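PDB 2HX1: predicted sugar phosphatases of the HAD superfamily from Cytophaga hutchinsonii, which probably hydrolyses phosphate esters, perhaps of sugars, as a magnesium-binding member of the HAD superfamily. Local coordinates for residues 187-192 against 199-204. Numbering follows the deposited sequence.
Sequences VATMIE and FIRFGK. With EDO (1,2-ethanediol), chain M.
A188 sets its methyl squarely over one face of the F199 ring: CB lies 4.0 Å from the ring centroid and 8° off the ring normal, the geometry of a CH-pi contact. I191 reaches the ring edge instead, with CG2 3.9 Å from F199 CE1, and L138 of strand 133-138 touches all three side chains, so this is the close-packed, apolar half. The other half is polar and hydrated. E192, extended beyond CG, spreads its carboxylate over several donors: OE2 accepts F199 N at 2.8 Å and 164°, while OE1 accepts R201 NH2 at 3.1 Å in a salt bridge. OE1 lies in the guanidinium plane, yet the N-H reaches it from above the carboxylate plane, the two planes being inclined to each other. OE2 also takes R198 N, and a water bonds it to F199 O, with only a weak link to R201 NE. With CG beside its backbone N (chi1 -77°) and the chain straight as far as NE, R201 carries its guanidinium back to the helix, while NH1 bonds N168. Cutting E192 back to an alanine is likely to leave R201 NH2 without its charge partner and F199 N without its side-chain acceptor. The axis of 187-192 runs nearly antiparallel to strand 199-202, which pairs in parallel with strand 164-167, consistent with a beta-alpha-beta crossover through helix 184-195. Since one carboxylate grips both the backbone amide of F199 and an arginine two residues on, the chemistry implies that helix and strand are tied by charge and hydrogen bonds as well as by apolar contact.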
loop_
_atom_site.group_PDB
_atom_site.type_symbol
_atom_site.label_atom_id
_atom_site.label_comp_id
_atom_site.label_asym_id
_atom_site.label_seq_id
_atom_site.Cartn_x
_atom_site.Cartn_y
_atom_site.Cartn_z
ATOM N N VAL A 187 2.660 -14.537 7.046
ATOM C CA VAL A 187 1.955 -14.303 8.300
ATOM C C VAL A 187 2.269 -12.902 8.856
ATOM O O VAL A 187 1.376 -12.210 9.334
ATOM C CB VAL A 187 2.278 -15.402 9.339
ATOM C CG1 VAL A 187 1.683 -15.073 10.737
ATOM C CG2 VAL A 187 1.761 -16.719 8.850
ATOM N N ALA A 188 3.541 -12.499 8.823
ATOM C CA ALA A 188 3.919 -11.151 9.233
ATOM C C ALA A 188 3.210 -10.141 8.348
ATOM O O ALA A 188 2.660 -9.176 8.851
ATOM C CB ALA A 188 5.458 -10.968 9.164
ATOM N N THR A 189 3.224 -10.369 7.030
ATOM C CA THR A 189 2.570 -9.473 6.082
ATOM C C THR A 189 1.085 -9.274 6.434
ATOM O O THR A 189 0.562 -8.150 6.364
ATOM C CB THR A 189 2.721 -9.999 4.629
ATOM O OG1 THR A 189 4.104 -9.959 4.245
ATOM C CG2 THR A 189 1.908 -9.168 3.655
HETATM N N MSE A 190 0.418 -10.372 6.803
HETATM C CA MSE A 190 -0.997 -10.349 7.170
HETATM C C MSE A 190 -1.216 -9.575 8.426
HETATM O O MSE A 190 -2.163 -8.808 8.525
HETATM C CB MSE A 190 -1.488 -11.763 7.403
HETATM C CG MSE A 190 -1.625 -12.541 6.118
HETATM SE SE MSE A 190 -2.201 -14.387 6.390
HETATM C CE MSE A 190 -1.851 -14.759 8.163
ATOM N N ILE A 191 -0.368 -9.809 9.423
ATOM C CA ILE A 191 -0.438 -9.046 10.659
ATOM C C ILE A 191 -0.264 -7.553 10.364
ATOM O O ILE A 191 -1.011 -6.685 10.855
ATOM C CB ILE A 191 0.626 -9.513 11.648
ATOM C CG1 ILE A 191 0.318 -10.949 12.140
ATOM C CG2 ILE A 191 0.680 -8.552 12.848
ATOM C CD1 ILE A 191 1.544 -11.652 12.847
ATOM N N GLU A 192 0.734 -7.249 9.546
ATOM C CA GLU A 192 1.018 -5.882 9.180
ATOM C C GLU A 192 -0.102 -5.192 8.379
ATOM O O GLU A 192 -0.220 -3.967 8.394
ATOM C CB GLU A 192 2.350 -5.832 8.437
ATOM C CG GLU A 192 3.538 -6.125 9.344
ATOM C CD GLU A 192 4.881 -5.994 8.616
ATOM O OE1 GLU A 192 5.022 -6.528 7.497
ATOM O OE2 GLU A 192 5.788 -5.338 9.175
ATOM N N PHE A 199 7.210 -5.095 11.600
ATOM C CA PHE A 199 8.239 -6.124 11.733
ATOM C C PHE A 199 9.584 -5.647 11.240
ATOM O O PHE A 199 9.691 -4.995 10.202
ATOM C CB PHE A 199 7.848 -7.428 11.040
ATOM C CG PHE A 199 6.829 -8.199 11.798
ATOM C CD1 PHE A 199 5.495 -7.811 11.774
ATOM C CD2 PHE A 199 7.192 -9.268 12.569
ATOM C CE1 PHE A 199 4.538 -8.498 12.507
ATOM C CE2 PHE A 199 6.242 -9.963 13.334
ATOM C CZ PHE A 199 4.922 -9.587 13.297
ATOM N N ILE A 200 10.587 -5.915 12.064
ATOM C CA ILE A 200 11.981 -5.912 11.640
ATOM C C ILE A 200 12.172 -7.191 10.849
ATOM O O ILE A 200 11.938 -8.301 11.363
ATOM C CB ILE A 200 12.968 -5.950 12.827
ATOM C CG1 ILE A 200 12.797 -4.720 13.751
ATOM C CG2 ILE A 200 14.412 -5.987 12.279
ATOM C CD1 ILE A 200 12.993 -4.994 15.240
ATOM N N ARG A 201 12.570 -7.038 9.597
ATOM C CA ARG A 201 12.780 -8.169 8.709
ATOM C C ARG A 201 14.272 -8.401 8.441
ATOM O O ARG A 201 14.967 -7.490 8.052
ATOM C CB ARG A 201 12.049 -7.893 7.400
ATOM C CG ARG A 201 10.517 -8.108 7.533
ATOM C CD ARG A 201 9.762 -7.605 6.342
ATOM N NE ARG A 201 8.325 -7.845 6.504
ATOM C CZ ARG A 201 7.655 -8.896 6.027
ATOM N NH1 ARG A 201 8.271 -9.854 5.333
ATOM N NH2 ARG A 201 6.343 -8.991 6.244
ATOM N N PHE A 202 14.742 -9.625 8.645
ATOM C CA PHE A 202 16.156 -9.969 8.454
ATOM C C PHE A 202 16.296 -10.863 7.258
ATOM O O PHE A 202 15.428 -11.718 6.991
ATOM C CB PHE A 202 16.718 -10.690 9.680
ATOM C CG PHE A 202 16.861 -9.796 10.917
ATOM C CD1 PHE A 202 17.556 -8.597 10.850
ATOM C CD2 PHE A 202 16.333 -10.186 12.130
ATOM C CE1 PHE A 202 17.722 -7.791 11.982
ATOM C CE2 PHE A 202 16.494 -9.388 13.266
ATOM C CZ PHE A 202 17.185 -8.195 13.181
ATOM N N GLY A 203 17.388 -10.654 6.537
ATOM C CA GLY A 203 17.747 -11.501 5.417
ATOM C C GLY A 203 17.682 -10.734 4.135
ATOM O O GLY A 203 17.400 -9.529 4.123
ATOM N N LYS A 204 17.899 -11.469 3.041
ATOM C CA LYS A 204 17.889 -10.902 1.699
ATOM C C LYS A 204 16.570 -10.163 1.504
ATOM O O LYS A 204 15.534 -10.671 1.913
ATOM C CB LYS A 204 18.035 -12.010 0.638
ATOM C CG LYS A 204 19.250 -12.971 0.847
ATOM C CD LYS A 204 19.191 -14.158 -0.102
ATOM C CE LYS A 204 18.133 -15.185 0.296
ATOM N NZ LYS A 204 18.276 -16.434 -0.466
HETATM C C1 EDO M . 10.072 -1.361 10.790
HETATM O O1 EDO M . 10.273 -2.403 9.823
HETATM C C2 EDO M . 9.763 -1.972 12.152
HETATM O O2 EDO M . 8.653 -1.290 12.737
HETATM O O HOH W 1 8.249 -4.904 7.819
#